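Local coordinates for putative glycosyltransferase (GalT1) (Streptococcus parasanguinis, PDB 4PHR), which probably acts as a glycosyltransferase, this chain being its GT-D-fold domain, which binds UDP and manganese, at residues G35-T43 with F93-F104; P48-L56 with C176-Y184. All blocks are in the same frame, centred on the assembly; numbering follows the deposited sequence.

Contact 1: G35-T43 with F93-F104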
loop_
_atom_site.group_PDB
_atom_site.type_symbol
_atom_site.label_atom_id
_atom_site.label_comp_id
_atom_site.label_asym_id
_atom_site.label_seq_id
_atom_site.Cartn_x
_atom_site.Cartn_y
_atom_site.Cartn_z
ATOM N N GLY A 35 6.154 4.271 -1.324
ATOM C CA GLY A 35 5.613 5.583 -1.032
ATOM C C GLY A 35 6.674 6.474 -0.427
ATOM O O GLY A 35 7.855 6.106 -0.352
ATOM N N ASP A 36 6.259 7.652 0.020
ATOM C CA ASP A 36 7.210 8.606 0.573
ATOM C C ASP A 36 7.965 8.048 1.778
ATOM O O ASP A 36 9.158 8.277 1.923
ATOM C CB ASP A 36 6.518 9.927 0.920
ATOM C CG ASP A 36 5.439 9.759 1.952
ATOM O OD1 ASP A 36 5.556 10.361 3.046
ATOM O OD2 ASP A 36 4.486 9.008 1.662
ATOM N N GLY A 37 7.269 7.303 2.631
ATOM C CA GLY A 37 7.880 6.718 3.812
ATOM C C GLY A 37 8.972 5.713 3.487
ATOM O O GLY A 37 9.979 5.630 4.189
ATOM N N GLU A 38 8.791 4.938 2.423
ATOM C CA GLU A 38 9.824 3.988 2.036
ATOM C C GLU A 38 11.101 4.694 1.601
ATOM O O GLU A 38 12.206 4.234 1.917
ATOM C CB GLU A 38 9.335 3.055 0.930
ATOM C CG GLU A 38 8.398 1.978 1.453
ATOM C CD GLU A 38 7.125 2.559 2.046
ATOM O OE1 GLU A 38 6.460 3.372 1.353
ATOM O OE2 GLU A 38 6.795 2.224 3.211
ATOM N N ILE A 39 10.959 5.802 0.875
ATOM C CA ILE A 39 12.134 6.558 0.450
ATOM C C ILE A 39 12.821 7.187 1.665
ATOM O O ILE A 39 14.056 7.164 1.774
ATOM C CB ILE A 39 11.790 7.652 -0.578
ATOM C CG1 ILE A 39 10.853 7.119 -1.661
ATOM C CG2 ILE A 39 13.055 8.253 -1.153
ATOM C CD1 ILE A 39 11.335 5.889 -2.341
ATOM N N ASP A 40 12.023 7.731 2.585
ATOM C CA ASP A 40 12.565 8.276 3.828
ATOM C C ASP A 40 13.381 7.206 4.556
ATOM O O ASP A 40 14.509 7.455 4.988
ATOM C CB ASP A 40 11.443 8.756 4.755
ATOM C CG ASP A 40 10.753 10.028 4.261
ATOM O OD1 ASP A 40 9.586 10.249 4.640
ATOM O OD2 ASP A 40 11.368 10.820 3.514
ATOM N N LEU A 41 12.809 6.011 4.699
ATOM C CA LEU A 41 13.497 4.917 5.383
ATOM C C LEU A 41 14.778 4.497 4.670
ATOM O O LEU A 41 15.827 4.315 5.309
ATOM C CB LEU A 41 12.581 3.697 5.501
ATOM C CG LEU A 41 11.604 3.634 6.661
ATOM C CD1 LEU A 41 10.548 2.594 6.363
ATOM C CD2 LEU A 41 12.350 3.280 7.927
ATOM N N MET A 42 14.689 4.312 3.353
ATOM C CA MET A 42 15.854 3.885 2.569
ATOM C C MET A 42 17.015 4.867 2.680
ATOM O O MET A 42 18.174 4.482 2.552
ATOM C CB MET A 42 15.492 3.661 1.095
ATOM C CG MET A 42 14.812 2.315 0.833
ATOM S SD MET A 42 14.510 1.990 -0.914
ATOM C CE MET A 42 13.218 3.178 -1.107
ATOM N N THR A 43 16.707 6.140 2.910
ATOM C CA THR A 43 17.739 7.164 2.999
ATOM C C THR A 43 18.107 7.508 4.442
ATOM O O THR A 43 18.846 8.454 4.690
ATOM C CB THR A 43 17.356 8.431 2.212
ATOM O OG1 THR A 43 16.164 9.003 2.761
ATOM C CG2 THR A 43 17.122 8.099 0.737
ATOM N N PHE A 93 3.090 18.713 -1.571
ATOM C CA PHE A 93 3.778 17.654 -0.847
ATOM C C PHE A 93 4.665 16.819 -1.775
ATOM O O PHE A 93 5.844 16.558 -1.486
ATOM C CB PHE A 93 2.784 16.727 -0.140
ATOM C CG PHE A 93 3.447 15.544 0.487
ATOM C CD1 PHE A 93 4.021 15.644 1.745
ATOM C CD2 PHE A 93 3.555 14.346 -0.207
ATOM C CE1 PHE A 93 4.670 14.562 2.311
ATOM C CE2 PHE A 93 4.202 13.260 0.355
ATOM C CZ PHE A 93 4.758 13.365 1.612
ATOM N N TRP A 94 4.092 16.382 -2.890
ATOM C CA TRP A 94 4.793 15.448 -3.766
ATOM C C TRP A 94 5.947 16.088 -4.528
ATOM O O TRP A 94 6.999 15.471 -4.703
ATOM C CB TRP A 94 3.820 14.723 -4.703
ATOM C CG TRP A 94 3.084 13.643 -3.965
ATOM C CD1 TRP A 94 1.749 13.599 -3.676
ATOM C CD2 TRP A 94 3.655 12.454 -3.406
ATOM N NE1 TRP A 94 1.458 12.455 -2.975
ATOM C CE2 TRP A 94 2.609 11.732 -2.801
ATOM C CE3 TRP A 94 4.955 11.928 -3.361
ATOM C CZ2 TRP A 94 2.818 10.513 -2.158
ATOM C CZ3 TRP A 94 5.160 10.719 -2.726
ATOM C CH2 TRP A 94 4.099 10.023 -2.136
ATOM N N GLU A 95 5.772 17.324 -4.978
ATOM C CA GLU A 95 6.882 17.997 -5.641
ATOM C C GLU A 95 8.029 18.239 -4.659
ATOM O O GLU A 95 9.192 18.019 -4.992
ATOM C CB GLU A 95 6.433 19.304 -6.290
ATOM C CG GLU A 95 7.587 20.000 -6.992
ATOM C CD GLU A 95 7.177 21.214 -7.812
ATOM O OE1 GLU A 95 6.350 21.073 -8.739
ATOM O OE2 GLU A 95 7.708 22.305 -7.543
ATOM N N ARG A 96 7.709 18.664 -3.433
ATOM C CA ARG A 96 8.760 18.818 -2.421
ATOM C C ARG A 96 9.485 17.497 -2.206
ATOM O O ARG A 96 10.712 17.459 -2.067
ATOM C CB ARG A 96 8.202 19.301 -1.081
ATOM C CG ARG A 96 7.692 20.730 -1.074
ATOM C CD ARG A 96 8.840 21.707 -1.050
ATOM N NE ARG A 96 9.293 22.036 -2.390
ATOM C CZ ARG A 96 10.409 22.709 -2.648
ATOM N NH1 ARG A 96 11.196 23.107 -1.658
ATOM N NH2 ARG A 96 10.738 22.980 -3.893
ATOM N N HIS A 97 8.714 16.417 -2.189
ATOM C CA HIS A 97 9.256 15.094 -1.952
ATOM C C HIS A 97 10.225 14.676 -3.039
ATOM O O HIS A 97 11.364 14.292 -2.749
ATOM C CB HIS A 97 8.128 14.065 -1.845
ATOM C CG HIS A 97 8.614 12.647 -1.824
ATOM N ND1 HIS A 97 9.103 12.045 -0.684
ATOM C CD2 HIS A 97 8.709 11.721 -2.808
ATOM C CE1 HIS A 97 9.467 10.805 -0.964
ATOM N NE2 HIS A 97 9.245 10.585 -2.248
ATOM N N PHE A 98 9.795 14.724 -4.297
ATOM C CA PHE A 98 10.686 14.216 -5.320
ATOM C C PHE A 98 11.839 15.161 -5.645
ATOM O O PHE A 98 12.858 14.729 -6.170
ATOM C CB PHE A 98 9.959 13.649 -6.556
ATOM C CG PHE A 98 9.156 14.644 -7.345
ATOM C CD1 PHE A 98 7.818 14.399 -7.609
ATOM C CD2 PHE A 98 9.746 15.772 -7.886
ATOM C CE1 PHE A 98 7.068 15.287 -8.370
ATOM C CE2 PHE A 98 9.004 16.660 -8.649
ATOM C CZ PHE A 98 7.663 16.412 -8.895
ATOM N N LEU A 99 11.698 16.433 -5.287
ATOM C CA LEU A 99 12.824 17.354 -5.391
ATOM C C LEU A 99 13.879 17.044 -4.319
ATOM O O LEU A 99 15.082 17.005 -4.603
ATOM C CB LEU A 99 12.353 18.816 -5.332
ATOM C CG LEU A 99 11.645 19.318 -6.595
ATOM C CD1 LEU A 99 11.103 20.736 -6.398
ATOM C CD2 LEU A 99 12.579 19.255 -7.800
ATOM N N LYS A 100 13.429 16.797 -3.092
ATOM C CA LYS A 100 14.336 16.388 -2.022
ATOM C C LYS A 100 15.105 15.127 -2.425
ATOM O O LYS A 100 16.306 14.999 -2.188
ATOM C CB LYS A 100 13.555 16.152 -0.736
ATOM C CG LYS A 100 14.387 15.602 0.402
ATOM C CD LYS A 100 13.538 15.433 1.657
ATOM C CE LYS A 100 14.350 14.849 2.813
ATOM N NZ LYS A 100 13.531 14.741 4.058
ATOM N N TYR A 101 14.412 14.218 -3.100
ATOM C CA TYR A 101 15.004 12.942 -3.467
ATOM C C TYR A 101 15.271 12.826 -4.966
ATOM O O TYR A 101 15.216 11.734 -5.531
ATOM C CB TYR A 101 14.075 11.826 -3.013
ATOM C CG TYR A 101 13.987 11.716 -1.514
ATOM C CD1 TYR A 101 15.111 11.398 -0.760
ATOM C CD2 TYR A 101 12.785 11.928 -0.848
ATOM C CE1 TYR A 101 15.043 11.284 0.618
ATOM C CE2 TYR A 101 12.703 11.817 0.535
ATOM C CZ TYR A 101 13.837 11.492 1.260
ATOM O OH TYR A 101 13.761 11.376 2.634
ATOM N N SER A 102 15.581 13.948 -5.612
ATOM C CA SER A 102 15.742 13.942 -7.064
ATOM C C SER A 102 16.844 12.987 -7.488
ATOM O O SER A 102 16.709 12.277 -8.482
ATOM C CB SER A 102 16.015 15.355 -7.599
ATOM O OG SER A 102 17.226 15.878 -7.087
ATOM N N GLU A 103 17.932 12.965 -6.730
ATOM C CA GLU A 103 19.067 12.121 -7.073
ATOM C C GLU A 103 18.672 10.653 -6.959
ATOM O O GLU A 103 19.066 9.823 -7.776
ATOM C CB GLU A 103 20.266 12.438 -6.177
ATOM C CG GLU A 103 21.505 11.603 -6.469
ATOM C CD GLU A 103 22.712 12.043 -5.659
ATOM O OE1 GLU A 103 22.665 13.142 -5.065
ATOM O OE2 GLU A 103 23.710 11.289 -5.613
ATOM N N PHE A 104 17.876 10.347 -5.940
ATOM C CA PHE A 104 17.388 8.994 -5.729
ATOM C C PHE A 104 16.503 8.572 -6.896
ATOM O O PHE A 104 16.703 7.513 -7.495
ATOM C CB PHE A 104 16.618 8.911 -4.411
ATOM C CG PHE A 104 16.177 7.523 -4.047
ATOM C CD1 PHE A 104 16.930 6.751 -3.178
ATOM C CD2 PHE A 104 15.011 6.991 -4.570
ATOM C CE1 PHE A 104 16.528 5.473 -2.836
ATOM C CE2 PHE A 104 14.600 5.708 -4.228
ATOM C CZ PHE A 104 15.361 4.953 -3.360
HETATM O O HOH W 1 10.914 13.551 3.584
#

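Contact 2: P48-L56 with C176-Y184. With UDP (uridine-5'-diphosphate), chain B.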
loop_
_atom_site.group_PDB
_atom_site.type_symbol
_atom_site.label_atom_id
_atom_site.label_comp_id
_atom_site.label_asym_id
_atom_site.label_seq_id
_atom_site.Cartn_x
_atom_site.Cartn_y
_atom_site.Cartn_z
ATOM N N PRO A 48 6.427 7.402 10.255
ATOM C CA PRO A 48 5.280 6.983 11.058
ATOM C C PRO A 48 5.157 5.464 11.067
ATOM O O PRO A 48 5.173 4.807 10.027
ATOM C CB PRO A 48 4.089 7.630 10.341
ATOM C CG PRO A 48 4.687 8.838 9.680
ATOM C CD PRO A 48 6.056 8.396 9.237
ATOM N N TYR A 49 5.050 4.921 12.264
ATOM C CA TYR A 49 4.796 3.504 12.482
ATOM C C TYR A 49 5.959 2.578 12.149
ATOM O O TYR A 49 5.814 1.366 12.264
ATOM C CB TYR A 49 3.518 3.050 11.766
ATOM C CG TYR A 49 2.318 3.895 12.116
ATOM C CD1 TYR A 49 1.705 3.779 13.359
ATOM C CD2 TYR A 49 1.799 4.808 11.212
ATOM C CE1 TYR A 49 0.613 4.552 13.691
ATOM C CE2 TYR A 49 0.696 5.588 11.537
ATOM C CZ TYR A 49 0.111 5.454 12.778
ATOM O OH TYR A 49 -0.983 6.215 13.103
ATOM N N GLN A 50 7.116 3.127 11.776
ATOM C CA GLN A 50 8.302 2.282 11.614
ATOM C C GLN A 50 9.608 3.038 11.831
ATOM O O GLN A 50 9.978 3.920 11.056
ATOM C CB GLN A 50 8.313 1.584 10.244
ATOM C CG GLN A 50 9.532 0.688 10.010
ATOM C CD GLN A 50 9.601 -0.484 10.983
ATOM O OE1 GLN A 50 8.674 -1.302 11.070
ATOM N NE2 GLN A 50 10.701 -0.568 11.721
ATOM N N ASP A 51 10.309 2.673 12.898
ATOM C CA ASP A 51 11.630 3.223 13.178
ATOM C C ASP A 51 12.622 2.806 12.095
ATOM O O ASP A 51 12.519 1.715 11.525
ATOM C CB ASP A 51 12.145 2.730 14.536
ATOM C CG ASP A 51 11.282 3.190 15.699
ATOM O OD1 ASP A 51 11.424 2.620 16.801
ATOM O OD2 ASP A 51 10.467 4.124 15.523
ATOM N N TYR A 52 13.602 3.662 11.829
ATOM C CA TYR A 52 14.680 3.278 10.932
ATOM C C TYR A 52 15.296 1.943 11.346
ATOM O O TYR A 52 15.548 1.683 12.527
ATOM C CB TYR A 52 15.769 4.353 10.841
ATOM C CG TYR A 52 16.933 3.916 9.976
ATOM C CD1 TYR A 52 16.817 3.895 8.591
ATOM C CD2 TYR A 52 18.126 3.474 10.541
ATOM C CE1 TYR A 52 17.856 3.477 7.790
ATOM C CE2 TYR A 52 19.179 3.053 9.743
ATOM C CZ TYR A 52 19.037 3.055 8.368
ATOM O OH TYR A 52 20.075 2.642 7.561
ATOM N N ASN A 53 15.537 1.107 10.351
ATOM C CA ASN A 53 16.195 -0.171 10.553
ATOM C C ASN A 53 17.048 -0.440 9.322
ATOM O O ASN A 53 16.550 -0.402 8.201
ATOM C CB ASN A 53 15.150 -1.271 10.765
ATOM C CG ASN A 53 15.771 -2.637 10.959
ATOM O OD1 ASN A 53 16.304 -3.229 10.019
ATOM N ND2 ASN A 53 15.699 -3.151 12.181
ATOM N N GLU A 54 18.337 -0.688 9.525
ATOM C CA GLU A 54 19.261 -0.823 8.403
ATOM C C GLU A 54 18.978 -2.030 7.518
ATOM O O GLU A 54 19.112 -1.949 6.301
ATOM C CB GLU A 54 20.712 -0.856 8.894
ATOM C CG GLU A 54 21.740 -0.828 7.766
ATOM C CD GLU A 54 23.154 -0.595 8.261
ATOM O OE1 GLU A 54 23.405 -0.792 9.470
ATOM O OE2 GLU A 54 24.015 -0.211 7.439
ATOM N N LYS A 55 18.584 -3.148 8.121
ATOM C CA LYS A 55 18.259 -4.336 7.338
ATOM C C LYS A 55 17.022 -4.091 6.478
ATOM O O LYS A 55 16.970 -4.493 5.315
ATOM C CB LYS A 55 18.041 -5.545 8.251
ATOM C CG LYS A 55 19.308 -6.042 8.924
ATOM C CD LYS A 55 19.026 -7.255 9.806
ATOM C CE LYS A 55 20.307 -7.987 10.171
ATOM N NZ LYS A 55 21.258 -7.115 10.911
ATOM N N LEU A 56 16.025 -3.429 7.055
ATOM C CA LEU A 56 14.826 -3.065 6.313
ATOM C C LEU A 56 15.187 -2.130 5.155
ATOM O O LEU A 56 14.740 -2.322 4.022
ATOM C CB LEU A 56 13.823 -2.392 7.254
ATOM C CG LEU A 56 12.558 -1.805 6.625
ATOM C CD1 LEU A 56 11.813 -2.843 5.789
ATOM C CD2 LEU A 56 11.648 -1.223 7.707
ATOM N N CYS A 176 -0.737 -8.234 13.093
ATOM C CA CYS A 176 0.627 -7.905 13.456
ATOM C C CYS A 176 0.686 -6.591 14.232
ATOM O O CYS A 176 -0.340 -5.924 14.415
ATOM C CB CYS A 176 1.455 -7.794 12.179
ATOM S SG CYS A 176 1.382 -9.282 11.121
ATOM N N PRO A 177 1.892 -6.199 14.678
ATOM C CA PRO A 177 1.963 -4.930 15.410
ATOM C C PRO A 177 1.591 -3.739 14.532
ATOM O O PRO A 177 1.916 -3.726 13.338
ATOM C CB PRO A 177 3.436 -4.856 15.830
ATOM C CG PRO A 177 3.870 -6.287 15.889
ATOM C CD PRO A 177 3.170 -6.931 14.724
ATOM N N SER A 178 0.905 -2.764 15.120
ATOM C CA SER A 178 0.493 -1.559 14.408
ATOM C C SER A 178 1.653 -0.601 14.175
ATOM O O SER A 178 1.549 0.326 13.383
ATOM C CB SER A 178 -0.622 -0.848 15.167
ATOM O OG SER A 178 -0.185 -0.484 16.468
ATOM N N LYS A 179 2.758 -0.825 14.872
ATOM C CA LYS A 179 3.974 -0.059 14.632
ATOM C C LYS A 179 5.190 -0.967 14.799
ATOM O O LYS A 179 5.151 -1.940 15.552
ATOM C CB LYS A 179 4.049 1.158 15.558
ATOM C CG LYS A 179 4.231 0.827 17.023
ATOM C CD LYS A 179 4.263 2.100 17.856
ATOM C CE LYS A 179 4.952 1.875 19.194
ATOM N NZ LYS A 179 4.360 0.732 19.943
ATOM N N ASN A 180 6.268 -0.647 14.096
ATOM C CA ASN A 180 7.506 -1.425 14.198
ATOM C C ASN A 180 7.310 -2.909 13.933
ATOM O O ASN A 180 7.908 -3.752 14.605
ATOM C CB ASN A 180 8.182 -1.216 15.554
ATOM C CG ASN A 180 8.835 0.135 15.652
ATOM O OD1 ASN A 180 9.072 0.798 14.642
ATOM N ND2 ASN A 180 9.127 0.560 16.870
ATOM N N ALA A 181 6.478 -3.234 12.950
ATOM C CA ALA A 181 6.231 -4.631 12.641
ATOM C C ALA A 181 7.493 -5.339 12.152
ATOM O O ALA A 181 7.600 -6.560 12.262
ATOM C CB ALA A 181 5.114 -4.765 11.626
ATOM N N PHE A 182 8.456 -4.586 11.626
ATOM C CA PHE A 182 9.638 -5.229 11.060
ATOM C C PHE A 182 10.417 -6.037 12.092
ATOM O O PHE A 182 11.084 -7.013 11.751
ATOM C CB PHE A 182 10.575 -4.237 10.360
ATOM C CG PHE A 182 11.675 -4.922 9.587
ATOM C CD1 PHE A 182 11.385 -5.608 8.416
ATOM C CD2 PHE A 182 12.980 -4.919 10.052
ATOM C CE1 PHE A 182 12.386 -6.263 7.709
ATOM C CE2 PHE A 182 13.987 -5.577 9.356
ATOM C CZ PHE A 182 13.689 -6.249 8.184
ATOM N N GLN A 183 10.309 -5.645 13.351
ATOM C CA GLN A 183 10.970 -6.387 14.415
ATOM C C GLN A 183 10.557 -7.856 14.429
ATOM O O GLN A 183 11.323 -8.729 14.840
ATOM C CB GLN A 183 10.670 -5.766 15.770
ATOM C CG GLN A 183 11.342 -6.520 16.892
ATOM C CD GLN A 183 11.131 -5.877 18.235
ATOM O OE1 GLN A 183 11.599 -4.765 18.484
ATOM N NE2 GLN A 183 10.424 -6.575 19.116
ATOM N N TYR A 184 9.339 -8.127 13.980
ATOM C CA TYR A 184 8.797 -9.477 14.009
ATOM C C TYR A 184 8.778 -10.100 12.624
ATOM O O TYR A 184 8.027 -11.046 12.383
ATOM C CB TYR A 184 7.385 -9.456 14.603
ATOM C CG TYR A 184 7.361 -8.922 16.013
ATOM C CD1 TYR A 184 7.200 -7.564 16.262
ATOM C CD2 TYR A 184 7.531 -9.772 17.098
ATOM C CE1 TYR A 184 7.195 -7.072 17.554
ATOM C CE2 TYR A 184 7.524 -9.290 18.390
ATOM C CZ TYR A 184 7.357 -7.939 18.611
ATOM O OH TYR A 184 7.352 -7.457 19.897
HETATM N N1 UDP B . 0.960 -0.654 9.504
HETATM C C2 UDP B . 0.995 -1.593 10.505
HETATM N N3 UDP B . 2.177 -1.857 11.155
HETATM C C4 UDP B . 3.329 -1.193 10.807
HETATM C C5 UDP B . 3.300 -0.243 9.787
HETATM C C6 UDP B . 2.065 0.107 9.252
HETATM O O2 UDP B . -0.030 -2.183 10.847
HETATM O O4 UDP B . 4.373 -1.486 11.401
HETATM C "C1'" UDP B . -0.299 -0.451 8.770
HETATM C "C2'" UDP B . -1.130 0.775 9.039
HETATM O "O2'" UDP B . -1.915 0.599 10.200
HETATM C "C3'" UDP B . -1.970 0.824 7.782
HETATM C "C4'" UDP B . -1.017 0.307 6.717
HETATM O "O4'" UDP B . 0.061 -0.328 7.409
HETATM O "O3'" UDP B . -3.054 -0.073 7.888
HETATM C "C5'" UDP B . -0.499 1.426 5.822
HETATM O "O5'" UDP B . 0.442 0.877 4.908
HETATM P PA UDP B . 1.223 1.786 3.833
HETATM O O1A UDP B . 2.121 2.721 4.537
HETATM O O2A UDP B . 1.865 0.840 2.888
HETATM O O3A UDP B . 0.001 2.612 3.163
HETATM P PB UDP B . -0.089 3.627 1.891
HETATM O O1B UDP B . -0.220 4.993 2.479
HETATM O O2B UDP B . -1.326 3.199 1.198
HETATM O O3B UDP B . 1.155 3.491 1.068
#

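Contact 1: G35-T43 with F93-F104
Ile39 meets the rings of Tyr101 and Phe104 in a helix-to-helix packing contact, with one hydroxyl-carboxylate hydrogen bond at its side. Helix 36-42, which follows strand 30-33, lies beside the end of helix 88-100 and the start of helix 102-108. The short axes of 36-42 and 93-100 run nearly parallel, 26° apart and 11.4 Å at closest approach, so large side chains fill the space between them. Ile39 CG2 sits over the centre of the Tyr101 ring, 3.6 Å from the ring centroid. The same methyl also lies over one face of Phe104, nearer its rim. Ile39 CD1 reaches Phe104 CE2 at 3.8 Å. A bend at chi3 (-71°) turns the Met42 methyl to Phe104, where CE touches CZ at 3.6 Å. Met42 SD lies at the edge of that ring, a Met-aromatic contact. Toward the start of the helix, Asp36 CA lies 3.5 Å from His97 CE1. The carboxylate of Asp36 stands almost perpendicular to the Phe93 ring and approaches its edge. NE2 of His97 is hydrogen-bonded to Tyr105. Tyr101 OH donates to Asp40 OD2 at 2.6 Å, on the anti lone pair of that oxygen. A water links the same OD2 to Lys100 NZ. Two donors thus grip one oxygen of Asp40, and with Lys100 nearby they would probably favour its charged form.

Contact 2: P48-L56 with C176-Y184
Gln50 reaches across to the turn at Asn180-Phe182. From CB the chain runs on with CG anti to the backbone N (chi1 180°), then bends at chi2 (63°), which swings the amide toward the turn. CD is 3.9 Å from both Asn180 OD1 and Phe182 CB. OE1 accepts a weak hydrogen bond from Phe182 N at 3.3 Å and also rests against Asn180 CA. NE2 turns back to its own segment and donates to Asp51 O, in the carbonyl plane and on a lone pair, which fixes the rotation of the amide. The loop between strand 170-176 and helix 185-195 forms part of the uracil end of the UDP pocket. Pro177 O accepts from UDP N3 at 2.9 Å, and Ala181 N donates to UDP O4 at 3.1 Å. Segment 48-56 bonds to this loop and borders the uracil as well. Asn180 N donates to Tyr49 O at 2.8 Å. Asp51 N donates to Asn180 OD1 at 2.8 Å and 176°, nearly along the C=O axis, while Asn180 ND2 returns a weak bond to Asp51 OD1. Tyr49 puts CB near UDP C5, and its hydroxyl bonds to Phe254 O. Farther on, Asn53 OD1 caps helix 54-64 by accepting from Leu56 N. Leu56 CB sits 3.8 Å from the centroid of the Phe182 ring, over its face.

In the fold
Both contacts are partly buried, and their centres lie 19 Å apart. Contact 1 joins helices and is mainly aromatic and aliphatic, with its polar bond to one side. Contact 2 joins two loops and combines backbone and amide hydrogen bonds near the ligand with packing of Phe182 on helix 54-64. Their segments meet on the far side of helix 36-42, where Leu41 packs on Tyr52 and Leu56, and helices 36-42 and 54-64 follow each other in the chain. Helix 54-64 also touches contact 1 through Met42 and Phe104. The ligand is approached at different ends: contact 2 borders the uracil, whereas Asp36 of contact 1 lies near the manganese ion.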